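Local coordinates for protein beta-fructofuranosidase (Arabidopsis thaliana, PDB 2OXB) that hydrolyses sucrose and 1-kestose, and less readily neokestose and levan, as a secreted cell-wall invertase of glycosyl hydrolase family 32, at residues P128-D133 with I172-K177; R337-Q342 with Q366-V371; L393-M398 with L442-Q447. The protein carries 1 engineered substitution. All coordinates share one frame; numbering follows the deposited sequence.

Overall arrangement
Along the chain the three interactions follow one another without interleaving. Interaction 1 lies in the N-terminal part, the five-bladed beta-propeller of family 32, where a loop meets strand 168-176 of a three-stranded blade. Interactions 2 and 3 belong to the C-terminal beta-sandwich and use its two different sheets: strand 367-374 of the six-stranded sheet takes part in interaction 2, and strand 439-446 of the mixed sheet in interaction 3. The centres of 2 and 3 are about 26 Å apart, whereas interaction 1 is centred about 47 Å and 44 Å from them, across the middle of the chain. Each thus joins a loop or short helix to a nearby strand within its own half of the protein.

Interaction 1 of 3, residues P128-D133 with I172-K177; sequences PLMAPD and ITYTSK
The aromatic ring of Y174 carries the side chain of M130 over one of its faces. F143, K184 and I161 also touch the Y174 side chain. M130 CG stands 3.6 Å from the centroid of the Y174 ring and only 18° off the normal, while M130 SD is 3.7 Å from the same centroid at 24°, a Met-aromatic contact beside a CH-pi one. M130 SD lies 3.4 Å from Y174 CG at the ring root, M130 CG sits over the CD2-CE2 side, and M130 CB approaches the hydroxyl end, 3.9 Å from Y174 CZ. M130 and Y174 thus run antiparallel, the base of each near the other's end. M130 gets there with CG anti to its carbonyl carbon (chi1 -63°), and chi3 bends its methyl away from the ring. Y174 OH comes to 4.2 Å from A131 O, too long for a hydrogen bond; A131 O instead takes a weak one from N136 ND2. L129 and M130 form a classic beta bulge facing Q105 of strand 103-110, and M130 also touches W182, so the contact joins two neighbouring propeller blades. Shortening Y174 to an alanine is likely to open a gap under M130 and leave its thioether without the aromatic face it rests on. With no hydrogen bond across the interface, cohesion comes from dispersion and from the polarisable sulfur against the pi cloud.

Interaction 2 of 3, residues R337-Q342 with Q366-V371; sequences RLRTKQ and QADVEV
R339 reaches out from its loop to D368 with a fully stretched side chain. From CB, CG leaves beside the backbone N and the chain runs straight to NE, so the guanidinium end makes the contact. R339 NE comes first, 3.6 Å from D368 OD2. R339 CZ follows at 3.9 Å from D368 OD2, and at the tip R339 NH2 donates to D368 OD2 over 3.2 Å with an N-H...O angle of 148°, the hydrogen bond of a salt bridge. D368 has CG anti to its own N (chi1 -172°), which sends the carboxylate toward the loop. The two flat groups stand almost perpendicular, 87° apart: D368 OD2 lies at the guanidinium edge, tilted somewhat out of its plane, and is itself approached from above the carboxylate plane. E370 OE1, 4.3 Å from R339 NH2 and well out of the guanidinium plane, adds only the pull of opposite charge. The stronger partners lie outside this pair: R339 NH2 is also bridged to E336 OE1 and D368 OD2 to R476 NH2, a chain of charges likely to keep all ionised. R339 also makes a cation-pi contact with W529. Backbone hydrogen bonds of T340 with S530 and L338 with N532 tie the loop to the end of strand 521-530, and the salt bridge adds a hold on the six-stranded sheet, where strand 367-374 lies between 521-530, carrying W529, and 473-480, carrying R476.

Interaction 3 of 3, residues L393-M398 with L442-Q447; sequences LICSKM and LMCSDQ
C395 and C444 are joined by a disulfide, SG of C395 to SG of C444 at 2.0 Å. Both cysteines hold SG anti to the carbonyl carbon and beside the backbone N (chi1 -64° at C395, -67° at C444), and the torsion about the S-S bond is -84°. The remaining two torsions of the bridge are negative as well, which makes it a left-handed spiral disulfide, with C395 CB 3.7 Å from C444 CB. L442 swings CG anti to its backbone N and lays the side of its isopropyl group against the sulfur, CD1 and CD2 of L442 each 3.9 Å from C395 SG. M443 O lies 3.8 Å from C395 SG. Strand 439-446 belongs to the mixed sheet of the C-terminal beta-sandwich, and the cross-link ties the short helix 391-397 to the side of this sheet that bears L442 and C444, as suits a protein secreted into the oxidising apoplast. M443 and S445 point away from the helix and pack against strands 483-488 and 493-498 of the facing sheet. There S445 OG donates to Q447 OE1 over 3.0 Å, in the carbonyl plane, and S497 is a second partner of that oxygen. I394 begins toward the strand, but its end turns off to W388. D446 brings its carboxylate round toward the helix while OD2 bonds to S448.

Interaction 1 of 3, residues P128-D133 with I172-K177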
loop_
_atom_site.group_PDB
_atom_site.type_symbol
_atom_site.label_atom_id
_atom_site.label_comp_id
_atom_site.label_asym_id
_atom_site.label_seq_id
_atom_site.Cartn_x
_atom_site.Cartn_y
_atom_site.Cartn_z
ATOM N N PRO A 128 -28.744 6.438 8.057
ATOM C CA PRO A 128 -27.344 6.690 8.428
ATOM C C PRO A 128 -27.151 7.214 9.849
ATOM O O PRO A 128 -27.995 7.949 10.355
ATOM C CB PRO A 128 -26.911 7.729 7.401
ATOM C CG PRO A 128 -28.148 8.568 7.293
ATOM C CD PRO A 128 -29.222 7.499 7.147
ATOM N N LEU A 129 -26.032 6.845 10.470
ATOM C CA LEU A 129 -25.694 7.282 11.830
ATOM C C LEU A 129 -25.082 8.683 11.800
ATOM O O LEU A 129 -25.158 9.445 12.774
ATOM C CB LEU A 129 -24.697 6.307 12.481
ATOM C CG LEU A 129 -25.211 5.037 13.179
ATOM C CD1 LEU A 129 -26.399 4.475 12.437
ATOM C CD2 LEU A 129 -24.098 4.006 13.273
ATOM N N MET A 130 -24.470 9.015 10.673
ATOM C CA MET A 130 -23.846 10.315 10.514
ATOM C C MET A 130 -24.116 10.844 9.120
ATOM O O MET A 130 -23.959 10.135 8.135
ATOM C CB MET A 130 -22.345 10.194 10.762
ATOM C CG MET A 130 -22.018 9.757 12.173
ATOM S SD MET A 130 -20.358 9.100 12.312
ATOM C CE MET A 130 -20.704 7.374 12.678
ATOM N N ALA A 131 -24.530 12.096 9.036
ATOM C CA ALA A 131 -24.814 12.666 7.742
ATOM C C ALA A 131 -24.598 14.166 7.720
ATOM O O ALA A 131 -24.786 14.851 8.724
ATOM C CB ALA A 131 -26.244 12.345 7.353
ATOM N N PRO A 132 -24.178 14.696 6.568
ATOM C CA PRO A 132 -23.952 16.134 6.450
ATOM C C PRO A 132 -25.310 16.824 6.407
ATOM O O PRO A 132 -26.187 16.409 5.656
ATOM C CB PRO A 132 -23.174 16.248 5.145
ATOM C CG PRO A 132 -23.737 15.136 4.327
ATOM C CD PRO A 132 -23.821 14.000 5.321
ATOM N N ASP A 133 -25.488 17.856 7.228
ATOM C CA ASP A 133 -26.757 18.579 7.277
ATOM C C ASP A 133 -26.567 20.093 7.352
ATOM O O ASP A 133 -25.493 20.604 7.034
ATOM C CB ASP A 133 -27.584 18.112 8.475
ATOM C CG ASP A 133 -26.824 18.222 9.774
ATOM O OD1 ASP A 133 -25.938 19.101 9.849
ATOM O OD2 ASP A 133 -27.114 17.448 10.717
ATOM N N ILE A 172 -12.980 14.568 9.944
ATOM C CA ILE A 172 -14.024 14.873 10.913
ATOM C C ILE A 172 -14.268 13.724 11.864
ATOM O O ILE A 172 -14.505 12.597 11.440
ATOM C CB ILE A 172 -15.349 15.202 10.221
ATOM C CG1 ILE A 172 -15.168 16.440 9.336
ATOM C CG2 ILE A 172 -16.449 15.408 11.273
ATOM C CD1 ILE A 172 -16.376 16.773 8.509
ATOM N N THR A 173 -14.232 13.998 13.157
ATOM C CA THR A 173 -14.452 12.927 14.108
ATOM C C THR A 173 -15.815 12.988 14.777
ATOM O O THR A 173 -16.397 14.057 14.941
ATOM C CB THR A 173 -13.345 12.915 15.174
ATOM O OG1 THR A 173 -13.754 12.105 16.279
ATOM C CG2 THR A 173 -13.034 14.319 15.639
ATOM N N TYR A 174 -16.335 11.822 15.134
ATOM C CA TYR A 174 -17.627 11.720 15.797
ATOM C C TYR A 174 -17.456 10.853 17.028
ATOM O O TYR A 174 -17.015 9.712 16.923
ATOM C CB TYR A 174 -18.674 11.040 14.906
ATOM C CG TYR A 174 -19.423 11.926 13.946
ATOM C CD1 TYR A 174 -18.822 12.380 12.777
ATOM C CD2 TYR A 174 -20.751 12.281 14.194
ATOM C CE1 TYR A 174 -19.516 13.166 11.867
ATOM C CE2 TYR A 174 -21.462 13.072 13.298
ATOM C CZ TYR A 174 -20.836 13.515 12.130
ATOM O OH TYR A 174 -21.514 14.317 11.229
ATOM N N THR A 175 -17.795 11.390 18.191
ATOM C CA THR A 175 -17.707 10.612 19.414
ATOM C C THR A 175 -19.027 9.859 19.498
ATOM O O THR A 175 -20.062 10.357 19.052
ATOM C CB THR A 175 -17.535 11.514 20.671
ATOM O OG1 THR A 175 -18.584 12.493 20.723
ATOM C CG2 THR A 175 -16.187 12.223 20.634
ATOM N N SER A 176 -18.995 8.652 20.050
ATOM C CA SER A 176 -20.212 7.857 20.178
ATOM C C SER A 176 -20.434 7.424 21.609
ATOM O O SER A 176 -19.514 6.980 22.292
ATOM C CB SER A 176 -20.152 6.616 19.280
ATOM O OG SER A 176 -21.367 5.892 19.309
ATOM N N LYS A 177 -21.674 7.560 22.055
ATOM C CA LYS A 177 -22.056 7.179 23.401
ATOM C C LYS A 177 -21.816 5.680 23.565
ATOM O O LYS A 177 -21.015 5.263 24.393
ATOM C CB LYS A 177 -23.539 7.504 23.610
ATOM C CG LYS A 177 -23.996 8.846 23.033
ATOM C CD LYS A 177 -23.285 10.014 23.693
ATOM C CE LYS A 177 -24.085 11.301 23.574
ATOM N NZ LYS A 177 -25.334 11.301 24.393
#

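Interaction 2 of 3, residues R337-Q342 with Q366-V371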
loop_
_atom_site.group_PDB
_atom_site.type_symbol
_atom_site.label_atom_id
_atom_site.label_comp_id
_atom_site.label_asym_id
_atom_site.label_seq_id
_atom_site.Cartn_x
_atom_site.Cartn_y
_atom_site.Cartn_z
ATOM N N ARG A 337 5.456 -19.227 0.915
ATOM C CA ARG A 337 5.073 -20.627 0.825
ATOM C C ARG A 337 4.866 -20.987 -0.643
ATOM O O ARG A 337 4.904 -22.155 -1.028
ATOM C CB ARG A 337 3.783 -20.858 1.606
ATOM C CG ARG A 337 3.945 -20.579 3.081
ATOM C CD ARG A 337 2.662 -20.789 3.824
ATOM N NE ARG A 337 2.793 -20.413 5.229
ATOM C CZ ARG A 337 1.780 -20.424 6.086
ATOM N NH1 ARG A 337 0.567 -20.789 5.673
ATOM N NH2 ARG A 337 1.975 -20.073 7.349
ATOM N N LEU A 338 4.638 -19.963 -1.457
ATOM C CA LEU A 338 4.421 -20.130 -2.885
ATOM C C LEU A 338 5.771 -20.281 -3.587
ATOM O O LEU A 338 5.846 -20.346 -4.817
ATOM C CB LEU A 338 3.664 -18.907 -3.436
ATOM C CG LEU A 338 2.287 -18.551 -2.855
ATOM C CD1 LEU A 338 1.920 -17.114 -3.207
ATOM C CD2 LEU A 338 1.244 -19.493 -3.402
ATOM N N ARG A 339 6.839 -20.333 -2.800
ATOM C CA ARG A 339 8.192 -20.471 -3.343
ATOM C C ARG A 339 8.507 -21.892 -3.806
ATOM O O ARG A 339 8.361 -22.835 -3.039
ATOM C CB ARG A 339 9.216 -20.058 -2.290
ATOM C CG ARG A 339 9.174 -18.604 -1.916
ATOM C CD ARG A 339 10.231 -18.315 -0.877
ATOM N NE ARG A 339 10.291 -16.895 -0.563
ATOM C CZ ARG A 339 11.101 -16.357 0.337
ATOM N NH1 ARG A 339 11.938 -17.115 1.030
ATOM N NH2 ARG A 339 11.067 -15.051 0.541
ATOM N N THR A 340 8.951 -22.035 -5.054
ATOM C CA THR A 340 9.286 -23.348 -5.602
ATOM C C THR A 340 10.284 -24.062 -4.714
ATOM O O THR A 340 11.238 -23.452 -4.219
ATOM C CB THR A 340 9.910 -23.272 -7.022
ATOM O OG1 THR A 340 8.898 -22.958 -7.984
ATOM C CG2 THR A 340 10.555 -24.609 -7.395
ATOM N N LYS A 341 10.052 -25.358 -4.514
ATOM C CA LYS A 341 10.929 -26.180 -3.689
ATOM C C LYS A 341 12.380 -25.971 -4.111
ATOM O O LYS A 341 13.292 -26.120 -3.302
ATOM C CB LYS A 341 10.557 -27.667 -3.815
ATOM C CG LYS A 341 9.367 -28.107 -2.952
ATOM C CD LYS A 341 9.292 -29.636 -2.832
ATOM C CE LYS A 341 8.352 -30.085 -1.704
ATOM N NZ LYS A 341 8.336 -31.570 -1.528
ATOM N N GLN A 342 12.591 -25.607 -5.374
ATOM C CA GLN A 342 13.944 -25.383 -5.853
ATOM C C GLN A 342 14.604 -24.197 -5.155
ATOM O O GLN A 342 14.310 -23.909 -3.997
ATOM C CB GLN A 342 13.954 -25.188 -7.369
ATOM C CG GLN A 342 14.680 -26.312 -8.077
ATOM C CD GLN A 342 16.098 -26.495 -7.555
ATOM O OE1 GLN A 342 17.018 -25.791 -7.967
ATOM N NE2 GLN A 342 16.274 -27.427 -6.621
ATOM N N GLN A 366 7.166 -14.798 -12.512
ATOM C CA GLN A 366 6.353 -15.100 -11.333
ATOM C C GLN A 366 7.226 -15.599 -10.185
ATOM O O GLN A 366 7.017 -16.690 -9.665
ATOM C CB GLN A 366 5.315 -16.159 -11.703
ATOM C CG GLN A 366 4.096 -16.202 -10.784
ATOM C CD GLN A 366 3.065 -17.238 -11.228
ATOM O OE1 GLN A 366 2.523 -17.152 -12.331
ATOM N NE2 GLN A 366 2.797 -18.219 -10.367
ATOM N N ALA A 367 8.183 -14.773 -9.775
ATOM C CA ALA A 367 9.119 -15.158 -8.729
ATOM C C ALA A 367 9.404 -14.122 -7.649
ATOM O O ALA A 367 8.943 -12.991 -7.704
ATOM C CB ALA A 367 10.439 -15.588 -9.380
ATOM N N ASP A 368 10.195 -14.534 -6.668
ATOM C CA ASP A 368 10.592 -13.679 -5.560
ATOM C C ASP A 368 12.085 -13.405 -5.718
ATOM O O ASP A 368 12.913 -14.320 -5.594
ATOM C CB ASP A 368 10.341 -14.401 -4.235
ATOM C CG ASP A 368 10.542 -13.502 -3.029
ATOM O OD1 ASP A 368 11.481 -12.678 -3.038
ATOM O OD2 ASP A 368 9.773 -13.630 -2.053
ATOM N N VAL A 369 12.439 -12.155 -6.002
ATOM C CA VAL A 369 13.847 -11.817 -6.163
ATOM C C VAL A 369 14.369 -11.234 -4.869
ATOM O O VAL A 369 13.605 -10.715 -4.071
ATOM C CB VAL A 369 14.079 -10.780 -7.277
ATOM C CG1 VAL A 369 15.564 -10.743 -7.635
ATOM C CG2 VAL A 369 13.223 -11.105 -8.487
ATOM N N GLU A 370 15.673 -11.317 -4.660
ATOM C CA GLU A 370 16.257 -10.781 -3.441
ATOM C C GLU A 370 17.786 -10.717 -3.592
ATOM O O GLU A 370 18.445 -11.733 -3.803
ATOM C CB GLU A 370 15.829 -11.657 -2.253
ATOM C CG GLU A 370 16.072 -11.039 -0.893
ATOM C CD GLU A 370 15.392 -11.800 0.234
ATOM O OE1 GLU A 370 14.189 -12.122 0.092
ATOM O OE2 GLU A 370 16.048 -12.072 1.271
ATOM N N VAL A 371 18.340 -9.510 -3.505
ATOM C CA VAL A 371 19.783 -9.300 -3.660
ATOM C C VAL A 371 20.379 -8.554 -2.469
ATOM O O VAL A 371 19.678 -7.867 -1.723
ATOM C CB VAL A 371 20.100 -8.455 -4.934
ATOM C CG1 VAL A 371 21.550 -8.633 -5.342
ATOM C CG2 VAL A 371 19.163 -8.832 -6.067
#

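Interaction 3 of 3, residues L393-M398 with L442-Q447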
loop_
_atom_site.group_PDB
_atom_site.type_symbol
_atom_site.label_atom_id
_atom_site.label_comp_id
_atom_site.label_asym_id
_atom_site.label_seq_id
_atom_site.Cartn_x
_atom_site.Cartn_y
_atom_site.Cartn_z
ATOM N N LEU A 393 11.733 12.681 -9.163
ATOM C CA LEU A 393 12.296 13.628 -10.121
ATOM C C LEU A 393 13.703 13.293 -10.582
ATOM O O LEU A 393 14.060 13.501 -11.751
ATOM C CB LEU A 393 12.333 15.029 -9.517
ATOM C CG LEU A 393 11.851 16.194 -10.382
ATOM C CD1 LEU A 393 10.323 16.203 -10.374
ATOM C CD2 LEU A 393 12.394 17.504 -9.822
ATOM N N ILE A 394 14.520 12.799 -9.667
ATOM C CA ILE A 394 15.878 12.480 -10.044
ATOM C C ILE A 394 15.915 11.236 -10.916
ATOM O O ILE A 394 16.674 11.182 -11.872
ATOM C CB ILE A 394 16.777 12.243 -8.822
ATOM C CG1 ILE A 394 16.425 13.211 -7.694
ATOM C CG2 ILE A 394 18.213 12.432 -9.232
ATOM C CD1 ILE A 394 16.433 14.667 -8.125
ATOM N N CYS A 395 15.092 10.249 -10.576
ATOM C CA CYS A 395 15.037 9.006 -11.316
ATOM C C CYS A 395 14.484 9.230 -12.703
ATOM O O CYS A 395 14.760 8.475 -13.614
ATOM C CB CYS A 395 14.166 7.996 -10.584
ATOM S SG CYS A 395 14.787 7.471 -8.957
ATOM N N SER A 396 13.689 10.274 -12.855
ATOM C CA SER A 396 13.100 10.603 -14.145
ATOM C C SER A 396 14.025 11.457 -15.022
ATOM O O SER A 396 13.961 11.369 -16.246
ATOM C CB SER A 396 11.764 11.336 -13.945
ATOM O OG SER A 396 10.711 10.434 -13.720
ATOM N N LYS A 397 14.865 12.280 -14.389
ATOM C CA LYS A 397 15.809 13.171 -15.077
ATOM C C LYS A 397 17.089 12.413 -15.445
ATOM O O LYS A 397 17.862 12.838 -16.304
ATOM C CB LYS A 397 16.141 14.376 -14.174
ATOM C CG LYS A 397 16.101 15.744 -14.853
ATOM C CD LYS A 397 14.733 16.060 -15.487
ATOM C CE LYS A 397 13.615 16.040 -14.463
ATOM N NZ LYS A 397 13.928 16.951 -13.331
ATOM N N MET A 398 17.322 11.295 -14.771
ATOM C CA MET A 398 18.487 10.460 -15.054
ATOM C C MET A 398 18.002 9.035 -15.279
ATOM O O MET A 398 17.812 8.270 -14.332
ATOM C CB MET A 398 19.495 10.503 -13.900
ATOM C CG MET A 398 20.322 11.776 -13.865
ATOM S SD MET A 398 21.466 11.827 -12.491
ATOM C CE MET A 398 23.036 11.875 -13.330
ATOM N N LEU A 442 19.616 6.303 -3.285
ATOM C CA LEU A 442 18.530 6.482 -4.212
ATOM C C LEU A 442 17.979 5.169 -4.762
ATOM O O LEU A 442 18.715 4.375 -5.352
ATOM C CB LEU A 442 18.994 7.335 -5.387
ATOM C CG LEU A 442 17.886 7.524 -6.420
ATOM C CD1 LEU A 442 16.803 8.400 -5.807
ATOM C CD2 LEU A 442 18.433 8.144 -7.687
ATOM N N MET A 443 16.688 4.935 -4.578
ATOM C CA MET A 443 16.086 3.734 -5.131
ATOM C C MET A 443 15.200 4.217 -6.287
ATOM O O MET A 443 14.290 5.032 -6.081
ATOM C CB MET A 443 15.248 2.980 -4.076
ATOM C CG MET A 443 15.180 1.455 -4.302
ATOM S SD MET A 443 13.990 0.522 -3.248
ATOM C CE MET A 443 12.687 0.035 -4.496
ATOM N N CYS A 444 15.499 3.746 -7.499
ATOM C CA CYS A 444 14.722 4.104 -8.691
ATOM C C CYS A 444 14.050 2.877 -9.280
ATOM O O CYS A 444 14.580 1.770 -9.203
ATOM C CB CYS A 444 15.608 4.690 -9.786
ATOM S SG CYS A 444 16.379 6.307 -9.458
ATOM N N SER A 445 12.884 3.088 -9.880
ATOM C CA SER A 445 12.118 2.016 -10.528
ATOM C C SER A 445 11.718 2.544 -11.894
ATOM O O SER A 445 10.641 3.112 -12.054
ATOM C CB SER A 445 10.860 1.678 -9.727
ATOM O OG SER A 445 10.239 0.528 -10.253
ATOM N N ASP A 446 12.607 2.376 -12.868
ATOM C CA ASP A 446 12.371 2.853 -14.225
ATOM C C ASP A 446 11.302 2.060 -14.969
ATOM O O ASP A 446 11.295 0.823 -14.957
ATOM C CB ASP A 446 13.667 2.808 -15.022
ATOM C CG ASP A 446 13.942 4.102 -15.738
ATOM O OD1 ASP A 446 14.440 5.047 -15.070
ATOM O OD2 ASP A 446 13.644 4.171 -16.956
ATOM N N GLN A 447 10.415 2.778 -15.647
ATOM C CA GLN A 447 9.323 2.150 -16.384
ATOM C C GLN A 447 9.288 2.546 -17.863
ATOM O O GLN A 447 8.488 2.021 -18.635
ATOM C CB GLN A 447 8.018 2.516 -15.687
ATOM C CG GLN A 447 8.113 2.382 -14.157
ATOM C CD GLN A 447 7.939 0.946 -13.675
ATOM O OE1 GLN A 447 8.376 0.583 -12.579
ATOM N NE2 GLN A 447 7.276 0.127 -14.490
#